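Local coordinates for protein acetyl-CoA acetyltransferase (Elizabethkingia anophelis NUHP1, PDB 6BN2) that probably catalyses, as a thiolase, the reversible condensation of two acetyl-CoA molecules into acetoacetyl-CoA and free CoA, at residues A17-M22 against G362-V367; K10-V15 against A281-Y286; N63-G68 against H356-S361; T35-V40 against M123-Q128. One frame throughout, in Å; residues are numbered along the deposited sequence. Where two conformers were deposited one is given.

From the N terminus, the chain first opens the loop of contact 2, whose segment 10-15 meets 281-286 and joins the N-terminal and C-terminal halves of the sheet. Further along the same strand, 17-22 opens contact 1, which closes later on helix 358-375; contacts 1 and 2 therefore cross. Contact 4, 35-40 with 123-128, closes a short loop nested inside both and lies wholly in the N-terminal half. Contact 3 starts at 63-68 within the loop of contact 4 and ends at 356-361, so it crosses contacts 4 and 2 but nests inside contact 1. Contacts 3 and 4 touch through E124, their centres about 8 Å apart.

Contact 1. Residues A17-M22 against G362-V367; sequences AVRTPM and GSRIIV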
loop_
_atom_site.group_PDB
_atom_site.type_symbol
_atom_site.label_atom_id
_atom_site.label_comp_id
_atom_site.label_asym_id
_atom_site.label_seq_id
_atom_site.Cartn_x
_atom_site.Cartn_y
_atom_site.Cartn_z
ATOM N N ALA A 17 -14.560 16.079 2.233
ATOM C CA ALA A 17 -13.228 15.958 2.830
ATOM C C ALA A 17 -13.350 16.150 4.331
ATOM O O ALA A 17 -13.771 17.224 4.779
ATOM C CB ALA A 17 -12.269 16.997 2.229
ATOM N N VAL A 18 -13.008 15.119 5.115
ATOM C CA VAL A 18 -13.160 15.208 6.570
ATOM C C VAL A 18 -11.983 14.522 7.254
ATOM O O VAL A 18 -11.189 13.810 6.632
ATOM C CB VAL A 18 -14.476 14.579 7.081
ATOM C CG1 VAL A 18 -15.690 15.177 6.395
ATOM C CG2 VAL A 18 -14.436 13.036 6.877
ATOM N N ARG A 19 -11.887 14.742 8.568
ATOM C CA ARG A 19 -10.863 14.075 9.365
ATOM C C ARG A 19 -11.408 13.844 10.763
ATOM O O ARG A 19 -12.254 14.604 11.227
ATOM C CB ARG A 19 -9.587 14.919 9.464
ATOM C CG ARG A 19 -9.819 16.275 10.188
ATOM C CD ARG A 19 -8.488 16.961 10.277
ATOM N NE ARG A 19 -8.428 18.199 11.057
ATOM C CZ ARG A 19 -8.106 18.253 12.347
ATOM N NH1 ARG A 19 -7.938 17.130 13.048
ATOM N NH2 ARG A 19 -7.968 19.434 12.936
ATOM N N THR A 20 -10.903 12.803 11.439
ATOM C CA THR A 20 -11.126 12.703 12.878
ATOM C C THR A 20 -10.299 13.778 13.589
ATOM O O THR A 20 -9.338 14.309 13.027
ATOM C CB THR A 20 -10.736 11.309 13.411
ATOM O OG1 THR A 20 -9.308 11.159 13.381
ATOM C CG2 THR A 20 -11.353 10.183 12.569
ATOM N N PRO A 21 -10.631 14.103 14.842
ATOM C CA PRO A 21 -9.639 14.798 15.663
ATOM C C PRO A 21 -8.445 13.872 15.855
ATOM O O PRO A 21 -8.537 12.656 15.679
ATOM C CB PRO A 21 -10.373 15.063 16.995
ATOM C CG PRO A 21 -11.805 14.564 16.813
ATOM C CD PRO A 21 -11.747 13.589 15.660
ATOM N N MET A 22 -7.310 14.447 16.224
ATOM C CA MET A 22 -6.114 13.646 16.420
ATOM C C MET A 22 -5.890 13.427 17.904
ATOM O O MET A 22 -5.928 14.374 18.691
ATOM C CB MET A 22 -4.907 14.299 15.754
ATOM C CG MET A 22 -5.014 14.171 14.251
ATOM S SD MET A 22 -3.693 14.972 13.382
ATOM C CE MET A 22 -4.257 16.672 13.372
ATOM N N GLY A 362 -0.895 12.969 5.247
ATOM C CA GLY A 362 -0.811 13.427 3.870
ATOM C C GLY A 362 -2.150 13.759 3.245
ATOM O O GLY A 362 -2.233 14.640 2.378
ATOM N N SER A 363 -3.212 13.052 3.644
ATOM C CA SER A 363 -4.548 13.477 3.245
ATOM C C SER A 363 -5.140 14.503 4.204
ATOM O O SER A 363 -5.914 15.358 3.768
ATOM C CB SER A 363 -5.486 12.261 3.107
ATOM O OG SER A 363 -5.283 11.300 4.138
ATOM N N ARG A 364 -4.780 14.442 5.493
ATOM C CA ARG A 364 -5.302 15.405 6.461
ATOM C C ARG A 364 -4.968 16.839 6.047
ATOM O O ARG A 364 -5.825 17.733 6.125
ATOM C CB ARG A 364 -4.738 15.065 7.846
ATOM C CG ARG A 364 -5.489 15.700 9.026
ATOM C CD ARG A 364 -5.157 17.192 9.188
ATOM N NE ARG A 364 -3.751 17.409 9.550
ATOM C CZ ARG A 364 -3.169 18.608 9.587
ATOM N NH1 ARG A 364 -3.848 19.697 9.238
ATOM N NH2 ARG A 364 -1.901 18.720 9.955
ATOM N N ILE A 365 -3.734 17.084 5.586
ATOM C CA ILE A 365 -3.384 18.459 5.225
ATOM C C ILE A 365 -4.141 18.933 3.981
ATOM O O ILE A 365 -4.348 20.140 3.823
ATOM C CB ILE A 365 -1.860 18.639 5.053
ATOM C CG1 ILE A 365 -1.291 17.798 3.908
ATOM C CG2 ILE A 365 -1.140 18.355 6.392
ATOM C CD1 ILE A 365 0.221 18.088 3.659
ATOM N N ILE A 366 -4.603 18.017 3.122
ATOM C CA ILE A 366 -5.483 18.414 2.019
ATOM C C ILE A 366 -6.848 18.843 2.547
ATOM O O ILE A 366 -7.419 19.849 2.097
ATOM C CB ILE A 366 -5.627 17.263 1.008
ATOM C CG1 ILE A 366 -4.254 16.805 0.517
ATOM C CG2 ILE A 366 -6.469 17.723 -0.171
ATOM C CD1 ILE A 366 -4.348 15.558 -0.394
ATOM N N VAL A 367 -7.404 18.070 3.485
ATOM C CA VAL A 367 -8.670 18.435 4.128
ATOM C C VAL A 367 -8.563 19.832 4.726
ATOM O O VAL A 367 -9.419 20.702 4.499
ATOM C CB VAL A 367 -9.038 17.395 5.205
ATOM C CG1 VAL A 367 -10.333 17.804 5.939
ATOM C CG2 VAL A 367 -9.197 15.994 4.584
#
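R19 and R364 make the main side-chain meeting, and it is aliphatic: CD of R19 packs 3.5 Å from CG of R364. The two chains run side by side in the same direction. R19 starts with CG tucked over its own backbone (chi1 63°) and then runs straight out, whereas R364 is folded at both its CB-CG and CG-CD bonds. Their guanidinium planes are 59° apart, so they do not stack, and the NE atoms of R19 and R364 stay 5.0 Å from each other.

Van der Waals packing continues at both ends, with the axes of strand 17-19 and helix 362-367 approaching to 7.8 Å. V367 sets its two methyls against the strand backbone, with CG2 3.6 Å from V18 O and CG1 3.7 Å from A17 O, while A17 CB makes an apolar contact with V367 CG2 at 4.0 Å. M22 crosses R364 at about a right angle and brings CE to 3.9 Å from R364 NE; M22 also leans on P357.

The polar partners lie mostly outside the pair. R19 forms salt bridges with E205 and D224, and its NH1 donates to T20 O at 3.1 Å. R364 NH1 bonds to T368 OG1.

Helix 358-375 thus packs against strand 12-24 largely through methyl and methylene groups, and the carboxylates of E205 and D224 probably offset the buried charge of R19 beside a second arginine.

Contact 2. Residues K10-V15 against A281-Y286; sequences KEVFIV and AKIVSY
K282 is extended from a CG that stands opposite its backbone N (chi1 174°), and E11 sends CG out beside its own N (chi1 -64°) before extending as well. These two torsions carry the lysine tip to the carboxylate: NZ of K282 lies 2.8 Å from OE2 of E11 in a salt bridge that uses the anti lone pair of the oxygen. Along the way the lysine chain passes F13, whose CE1 is 3.9 Å from K282 CB, an oblique approach to the ring. F13 also packs on K269 and M272 of helix 269-274.

V12, I14 and I283 occupy the other face of the sheet. There CD1 of I14 meets CG1 of I283 at 3.8 Å, the two side chains crossing at about a right angle, and V12 CG1 reaches I283 CD1 at 4.1 Å. L266 of strand 258-268 touches all three residues.

The backbone evidence for pairing is direct. I14 N donates to A281 O at 2.9 Å (N-H...O 165°), and I283 N donates to V12 O, also at 2.9 Å. Where the strands splay apart, a water bridges them, accepting from V12 N and donating to I283 O, the latter at 2.6 Å. Beyond it, V284 and S285 both face V396 in a classic beta bulge.

Strand 12-24 has 258-268 on its other side, so this antiparallel pairing joins the N-terminal and C-terminal halves of one continuous mixed sheet, consistent with the duplicated alpha/beta architecture of the thiolase fold.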
loop_
_atom_site.group_PDB
_atom_site.type_symbol
_atom_site.label_atom_id
_atom_site.label_comp_id
_atom_site.label_asym_id
_atom_site.label_seq_id
_atom_site.Cartn_x
_atom_site.Cartn_y
_atom_site.Cartn_z
ATOM N N LYS A 10 -9.768 14.026 -18.165
ATOM C CA LYS A 10 -10.895 14.251 -17.264
ATOM C C LYS A 10 -10.478 15.079 -16.059
ATOM O O LYS A 10 -9.410 14.868 -15.479
ATOM C CB LYS A 10 -11.447 12.921 -16.744
ATOM C CG LYS A 10 -12.405 12.191 -17.631
ATOM C CD LYS A 10 -13.034 11.061 -16.844
ATOM C CE LYS A 10 -13.839 10.153 -17.740
ATOM N NZ LYS A 10 -14.620 9.176 -16.940
ATOM N N GLU A 11 -11.355 15.977 -15.640
ATOM C CA GLU A 11 -11.142 16.668 -14.381
ATOM C C GLU A 11 -11.490 15.759 -13.208
ATOM O O GLU A 11 -12.302 14.835 -13.326
ATOM C CB GLU A 11 -11.987 17.942 -14.322
ATOM C CG GLU A 11 -11.621 18.975 -15.367
ATOM C CD GLU A 11 -12.647 20.091 -15.446
ATOM O OE1 GLU A 11 -13.834 19.792 -15.700
ATOM O OE2 GLU A 11 -12.267 21.260 -15.242
ATOM N N VAL A 12 -10.862 16.026 -12.065
ATOM C CA VAL A 12 -11.121 15.295 -10.833
ATOM C C VAL A 12 -11.479 16.303 -9.763
ATOM O O VAL A 12 -10.705 17.231 -9.502
ATOM C CB VAL A 12 -9.906 14.470 -10.381
ATOM C CG1 VAL A 12 -10.284 13.596 -9.173
ATOM C CG2 VAL A 12 -9.408 13.630 -11.549
ATOM N N PHE A 13 -12.635 16.118 -9.147
ATOM C CA PHE A 13 -13.131 17.030 -8.129
ATOM C C PHE A 13 -13.183 16.355 -6.772
ATOM O O PHE A 13 -13.406 15.150 -6.670
ATOM C CB PHE A 13 -14.522 17.522 -8.497
ATOM C CG PHE A 13 -14.534 18.375 -9.712
ATOM C CD1 PHE A 13 -14.349 19.750 -9.599
ATOM C CD2 PHE A 13 -14.696 17.813 -10.970
ATOM C CE1 PHE A 13 -14.339 20.551 -10.727
ATOM C CE2 PHE A 13 -14.687 18.611 -12.099
ATOM C CZ PHE A 13 -14.512 19.979 -11.977
ATOM N N ILE A 14 -12.971 17.150 -5.725
ATOM C CA ILE A 14 -13.131 16.701 -4.347
ATOM C C ILE A 14 -14.505 17.162 -3.905
ATOM O O ILE A 14 -14.764 18.373 -3.859
ATOM C CB ILE A 14 -12.039 17.275 -3.431
ATOM C CG1 ILE A 14 -10.659 16.782 -3.881
ATOM C CG2 ILE A 14 -12.302 16.866 -1.977
ATOM C CD1 ILE A 14 -9.517 17.596 -3.269
ATOM N N VAL A 15 -15.394 16.214 -3.604
ATOM C CA VAL A 15 -16.765 16.573 -3.246
ATOM C C VAL A 15 -17.001 16.517 -1.739
ATOM O O VAL A 15 -17.991 17.088 -1.263
ATOM C CB VAL A 15 -17.807 15.709 -3.998
ATOM C CG1 VAL A 15 -17.815 16.061 -5.493
ATOM C CG2 VAL A 15 -17.583 14.216 -3.786
ATOM N N ALA A 281 -13.552 21.548 -4.273
ATOM C CA ALA A 281 -12.297 21.954 -4.882
ATOM C C ALA A 281 -12.035 21.040 -6.070
ATOM O O ALA A 281 -12.625 19.965 -6.189
ATOM C CB ALA A 281 -11.131 21.871 -3.887
ATOM N N LYS A 282 -11.143 21.484 -6.942
ATOM C CA LYS A 282 -10.697 20.697 -8.088
ATOM C C LYS A 282 -9.242 20.320 -7.869
ATOM O O LYS A 282 -8.459 21.136 -7.382
ATOM C CB LYS A 282 -10.854 21.516 -9.382
ATOM C CG LYS A 282 -10.287 20.851 -10.624
ATOM C CD LYS A 282 -10.607 21.718 -11.847
ATOM C CE LYS A 282 -9.584 21.537 -12.952
ATOM N NZ LYS A 282 -9.958 22.338 -14.163
ATOM N N ILE A 283 -8.871 19.083 -8.194
ATOM C CA ILE A 283 -7.459 18.707 -8.150
ATOM C C ILE A 283 -6.823 19.182 -9.450
ATOM O O ILE A 283 -7.242 18.778 -10.535
ATOM C CB ILE A 283 -7.279 17.196 -7.958
ATOM C CG1 ILE A 283 -7.769 16.792 -6.561
ATOM C CG2 ILE A 283 -5.801 16.813 -8.132
ATOM C CD1 ILE A 283 -7.795 15.264 -6.320
ATOM N N VAL A 284 -5.834 20.064 -9.347
ATOM C CA VAL A 284 -5.231 20.645 -10.546
ATOM C C VAL A 284 -4.076 19.787 -11.052
ATOM O O VAL A 284 -3.997 19.487 -12.250
ATOM C CB VAL A 284 -4.766 22.082 -10.259
ATOM C CG1 VAL A 284 -4.082 22.667 -11.485
ATOM C CG2 VAL A 284 -5.953 22.954 -9.830
ATOM N N SER A 285 -3.187 19.395 -10.139
ATOM C CA SER A 285 -2.003 18.616 -10.475
ATOM C C SER A 285 -1.416 18.028 -9.201
ATOM O O SER A 285 -1.817 18.373 -8.083
ATOM C CB SER A 285 -0.952 19.471 -11.180
ATOM O OG SER A 285 -0.486 20.462 -10.269
ATOM N N TYR A 286 -0.435 17.150 -9.386
ATOM C CA TYR A 286 0.218 16.505 -8.252
ATOM C C TYR A 286 1.529 15.931 -8.758
ATOM O O TYR A 286 1.729 15.773 -9.967
ATOM C CB TYR A 286 -0.659 15.396 -7.613
ATOM C CG TYR A 286 -1.308 14.572 -8.690
ATOM C CD1 TYR A 286 -0.596 13.560 -9.327
ATOM C CD2 TYR A 286 -2.592 14.855 -9.131
ATOM C CE1 TYR A 286 -1.147 12.854 -10.375
ATOM C CE2 TYR A 286 -3.158 14.147 -10.177
ATOM C CZ TYR A 286 -2.428 13.151 -10.791
ATOM O OH TYR A 286 -2.959 12.454 -11.860
HETATM O O HOH W 1 -8.905 18.134 -12.476
#

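Contact 3. Residues N63-G68 against H356-S361; sequences NVLQAG and HPLGSS
V64 fits against L358 and G359: its CG2 sits 3.8 Å from L358 CB, and the same methyl is 3.8 Å from G359 N. A chi1 of 177° carries the other methyl of V64, CG1, away from its own N and toward the end of L358. L65 adds a methyl-to-methyl contact, CD1 to L358 CD1 at 4.0 Å, so the leucine is touched by both residues. G359, which has no side chain, lets the backbone come close, and its CA is 4.2 Å from N63 N.

Behind this first shell stands the carboxylate of E124. Its OE1 accepts from V64 N and, weakly, from G359 N, and its OE2 accepts from L65 N. One acid therefore ties the backbone of 63-68 to the start of helix 358-375, where the helix end would probably help to stabilise its negative charge. Within 63-68, Q66 NE2 donates to N63 O at 2.9 Å, almost in its own amide plane, while Q66 OE1 reaches N93 of the second subunit.

On the far side, L358 lies by H356, predicted to be a proton acceptor in the active site. L358 CD2 is 3.8 Å above one face of its imidazole, toward the rim. At the ring edge, ND1 of H356 pairs with S361 OG at 2.7 Å, and the P357 carbonyl accepts from both S360 N and S361 N.

L358, which covers part of the H356 ring, is backed by V64 and L65, while E124 fixes the backbone of the loop that carries them; this probably helps keep the leucine in place.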
loop_
_atom_site.group_PDB
_atom_site.type_symbol
_atom_site.label_atom_id
_atom_site.label_comp_id
_atom_site.label_asym_id
_atom_site.label_seq_id
_atom_site.Cartn_x
_atom_site.Cartn_y
_atom_site.Cartn_z
ATOM N N ASN A 63 -1.648 3.965 5.169
ATOM C CA ASN A 63 -1.516 3.273 6.452
ATOM C C ASN A 63 -0.080 2.766 6.542
ATOM O O ASN A 63 0.287 1.870 5.789
ATOM C CB ASN A 63 -2.549 2.144 6.487
ATOM C CG ASN A 63 -2.682 1.457 7.840
ATOM O OD1 ASN A 63 -2.232 1.929 8.904
ATOM N ND2 ASN A 63 -3.329 0.332 7.801
ATOM N N VAL A 64 0.750 3.373 7.396
ATOM C CA VAL A 64 2.181 3.081 7.354
ATOM C C VAL A 64 2.514 1.849 8.184
ATOM O O VAL A 64 3.416 1.070 7.829
ATOM C CB VAL A 64 2.979 4.294 7.842
ATOM C CG1 VAL A 64 4.479 3.966 7.858
ATOM C CG2 VAL A 64 2.694 5.481 6.924
ATOM N N LEU A 65 1.811 1.660 9.301
ATOM C CA LEU A 65 2.188 0.674 10.318
ATOM C C LEU A 65 1.029 -0.307 10.452
ATOM O O LEU A 65 0.142 -0.157 11.299
ATOM C CB LEU A 65 2.539 1.396 11.658
ATOM C CG LEU A 65 3.706 2.367 11.449
ATOM C CD1 LEU A 65 3.840 3.325 12.619
ATOM C CD2 LEU A 65 5.031 1.616 11.212
ATOM N N GLN A 66 1.022 -1.301 9.565
ATOM C CA GLN A 66 -0.122 -2.194 9.400
ATOM C C GLN A 66 -0.079 -3.401 10.329
ATOM O O GLN A 66 -1.049 -4.163 10.368
ATOM C CB GLN A 66 -0.186 -2.664 7.944
ATOM C CG GLN A 66 -0.367 -1.465 6.982
ATOM C CD GLN A 66 -0.198 -1.797 5.512
ATOM O OE1 GLN A 66 -0.093 -2.962 5.128
ATOM N NE2 GLN A 66 -0.172 -0.756 4.669
ATOM N N ALA A 67 1.015 -3.593 11.067
ATOM C CA ALA A 67 1.178 -4.824 11.829
ATOM C C ALA A 67 0.092 -4.963 12.882
ATOM O O ALA A 67 -0.157 -4.042 13.676
ATOM C CB ALA A 67 2.552 -4.861 12.506
ATOM N N GLY A 68 -0.528 -6.145 12.908
ATOM C CA GLY A 68 -1.517 -6.474 13.905
ATOM C C GLY A 68 -2.874 -5.852 13.688
ATOM O O GLY A 68 -3.768 -6.067 14.522
ATOM N N HIS A 356 0.468 14.082 14.303
ATOM C CA HIS A 356 1.002 13.517 13.067
ATOM C C HIS A 356 0.840 11.991 13.054
ATOM O O HIS A 356 1.803 11.244 13.250
ATOM C CB HIS A 356 2.471 13.930 12.926
ATOM C CG HIS A 356 3.138 13.446 11.685
ATOM N ND1 HIS A 356 2.440 13.099 10.544
ATOM C CD2 HIS A 356 4.447 13.248 11.405
ATOM C CE1 HIS A 356 3.297 12.701 9.616
ATOM N NE2 HIS A 356 4.519 12.796 10.111
ATOM N N PRO A 357 -0.405 11.485 12.801
ATOM C CA PRO A 357 -0.596 10.042 12.562
ATOM C C PRO A 357 -0.118 9.722 11.161
ATOM O O PRO A 357 -0.727 10.166 10.184
ATOM C CB PRO A 357 -2.119 9.854 12.700
ATOM C CG PRO A 357 -2.686 11.263 13.128
ATOM C CD PRO A 357 -1.656 12.237 12.620
ATOM N N LEU A 358 0.997 8.984 11.057
ATOM C CA LEU A 358 1.776 8.984 9.813
ATOM C C LEU A 358 0.913 8.799 8.564
ATOM O O LEU A 358 0.979 9.605 7.629
ATOM C CB LEU A 358 2.847 7.882 9.851
ATOM C CG LEU A 358 3.780 7.847 11.064
ATOM C CD1 LEU A 358 4.852 6.748 10.818
ATOM C CD2 LEU A 358 4.434 9.196 11.324
ATOM N N GLY A 359 0.127 7.719 8.512
ATOM C CA GLY A 359 -0.572 7.377 7.277
ATOM C C GLY A 359 -1.740 8.274 6.936
ATOM O O GLY A 359 -2.217 8.222 5.798
ATOM N N SER A 360 -2.182 9.113 7.880
ATOM C CA SER A 360 -3.296 10.024 7.654
ATOM C C SER A 360 -2.853 11.433 7.301
ATOM O O SER A 360 -3.574 12.126 6.581
ATOM C CB SER A 360 -4.187 10.064 8.912
ATOM O OG SER A 360 -5.215 11.054 8.789
ATOM N N SER A 361 -1.683 11.879 7.771
ATOM C CA SER A 361 -1.330 13.297 7.646
ATOM C C SER A 361 -1.327 13.797 6.202
ATOM O O SER A 361 -1.667 14.959 5.952
ATOM C CB SER A 361 0.028 13.556 8.287
ATOM O OG SER A 361 -0.098 13.435 9.702
#

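Contact 4. Residues T35-V40 against M123-Q128; sequences TQLGAV and MENMSQ
M123, L37 and T35 bury the most surface here, in a helix-on-sheet layer of the thiolase N-terminal half: helix 34-48 lies over strand 117-125, with the short-segment axes 7.1 Å apart and 141° between their directions.

M123 contributes the largest share. A chi1 of 61° swings its CG over the backbone, and the rest of the chain runs straight, so the thioether slides along the helix. SD of M123 lies 4.0 Å from T35 CA and 4.1 Å from G38 CA, and CB is also 4.1 Å from G38 CA. The absence of a side chain on G38 leaves the place that the sulfur occupies. P73 and A77 of helix 73-80 also touch M123.

T35 directs its CB away from the strand, yet its CG2 still comes to 4.4 Å from M123 CE. Its CA makes the nearer approach to the methionine; the same residue packs on P73 and Q76.

L37, two residues on from T35, touches the strand mainly through one methyl. L37 CD1 rests 3.9 Å from the carbonyl oxygen E124 O. V32 and A261 help to surround the leucine. That same methyl, L37 CD1, also lies 4.2 Å from N125 ND2, the amide nitrogen that donates to V32 O and L29 O in the chain just before the helix.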
loop_
_atom_site.group_PDB
_atom_site.type_symbol
_atom_site.label_atom_id
_atom_site.label_comp_id
_atom_site.label_asym_id
_atom_site.label_seq_id
_atom_site.Cartn_x
_atom_site.Cartn_y
_atom_site.Cartn_z
ATOM N N THR A 35 -8.151 1.029 11.844
ATOM C CA THR A 35 -9.184 0.731 10.851
ATOM C C THR A 35 -10.530 1.312 11.248
ATOM O O THR A 35 -11.314 1.697 10.373
ATOM C CB THR A 35 -9.307 -0.782 10.629
ATOM O OG1 THR A 35 -9.533 -1.441 11.880
ATOM C CG2 THR A 35 -8.025 -1.351 9.964
ATOM N N GLN A 36 -10.814 1.382 12.556
ATOM C CA GLN A 36 -12.056 2.000 12.990
ATOM C C GLN A 36 -11.985 3.518 12.859
ATOM O O GLN A 36 -12.985 4.150 12.510
ATOM C CB GLN A 36 -12.380 1.565 14.419
ATOM C CG GLN A 36 -13.499 2.332 15.093
ATOM C CD GLN A 36 -14.870 2.199 14.451
ATOM O OE1 GLN A 36 -15.108 1.345 13.604
ATOM N NE2 GLN A 36 -15.802 3.052 14.887
ATOM N N LEU A 37 -10.816 4.122 13.122
ATOM C CA LEU A 37 -10.668 5.546 12.834
ATOM C C LEU A 37 -10.868 5.810 11.346
ATOM O O LEU A 37 -11.541 6.776 10.966
ATOM C CB LEU A 37 -9.296 6.052 13.296
ATOM C CG LEU A 37 -9.049 5.943 14.801
ATOM C CD1 LEU A 37 -7.596 6.309 15.127
ATOM C CD2 LEU A 37 -10.002 6.854 15.575
ATOM N N GLY A 38 -10.332 4.929 10.489
ATOM C CA GLY A 38 -10.589 5.068 9.062
ATOM C C GLY A 38 -12.069 4.961 8.739
ATOM O O GLY A 38 -12.589 5.715 7.914
ATOM N N ALA A 39 -12.763 4.016 9.388
ATOM C CA ALA A 39 -14.208 3.883 9.193
ATOM C C ALA A 39 -14.949 5.164 9.562
ATOM O O ALA A 39 -15.873 5.576 8.850
ATOM C CB ALA A 39 -14.743 2.714 10.018
ATOM N N VAL A 40 -14.570 5.794 10.679
ATOM C CA VAL A 40 -15.230 7.032 11.097
ATOM C C VAL A 40 -15.024 8.121 10.052
ATOM O O VAL A 40 -15.961 8.864 9.708
ATOM C CB VAL A 40 -14.708 7.476 12.478
ATOM C CG1 VAL A 40 -15.234 8.879 12.813
ATOM C CG2 VAL A 40 -15.135 6.472 13.568
ATOM N N MET A 123 -5.032 6.550 7.590
ATOM C CA MET A 123 -5.388 6.183 8.951
ATOM C C MET A 123 -4.140 5.679 9.663
ATOM O O MET A 123 -3.279 5.044 9.049
ATOM C CB MET A 123 -6.485 5.098 8.949
ATOM C CG MET A 123 -6.055 3.791 8.249
ATOM S SD MET A 123 -7.486 2.757 7.853
ATOM C CE MET A 123 -6.692 1.431 6.888
ATOM N N GLU A 124 -4.075 5.927 10.970
ATOM C CA GLU A 124 -2.954 5.417 11.744
ATOM C C GLU A 124 -3.352 5.407 13.208
ATOM O O GLU A 124 -3.939 6.371 13.706
ATOM C CB GLU A 124 -1.690 6.272 11.560
ATOM C CG GLU A 124 -0.400 5.457 11.745
ATOM C CD GLU A 124 -0.080 4.618 10.505
ATOM O OE1 GLU A 124 0.168 5.215 9.427
ATOM O OE2 GLU A 124 -0.108 3.376 10.604
ATOM N N ASN A 125 -3.015 4.327 13.900
ATOM C CA ASN A 125 -3.065 4.348 15.358
ATOM C C ASN A 125 -1.667 3.975 15.830
ATOM O O ASN A 125 -1.305 2.795 15.880
ATOM C CB ASN A 125 -4.134 3.418 15.915
ATOM C CG ASN A 125 -4.284 3.595 17.403
ATOM O OD1 ASN A 125 -3.292 3.550 18.115
ATOM N ND2 ASN A 125 -5.505 3.876 17.873
ATOM N N MET A 126 -0.872 4.996 16.138
ATOM C CA MET A 126 0.501 4.743 16.538
ATOM C C MET A 126 0.556 4.131 17.930
ATOM O O MET A 126 1.467 3.346 18.212
ATOM C CB MET A 126 1.287 6.044 16.422
ATOM C CG MET A 126 1.257 6.519 14.963
ATOM S SD MET A 126 2.208 8.012 14.588
ATOM C CE MET A 126 3.904 7.407 14.670
ATOM N N SER A 127 -0.450 4.420 18.772
ATOM C CA SER A 127 -0.523 3.828 20.110
ATOM C C SER A 127 -0.598 2.304 20.061
ATOM O O SER A 127 -0.152 1.629 20.999
ATOM C CB SER A 127 -1.748 4.360 20.855
ATOM O OG SER A 127 -1.726 5.770 20.979
ATOM N N GLN A 128 -1.198 1.749 19.014
ATOM C CA GLN A 128 -1.453 0.311 18.934
ATOM C C GLN A 128 -0.409 -0.447 18.122
ATOM O O GLN A 128 -0.566 -1.660 17.911
ATOM C CB GLN A 128 -2.854 0.050 18.375
ATOM C CG GLN A 128 -3.983 0.441 19.364
ATOM C CD GLN A 128 -5.358 -0.066 18.923
ATOM O OE1 GLN A 128 -5.493 -0.726 17.889
ATOM N NE2 GLN A 128 -6.388 0.266 19.704
#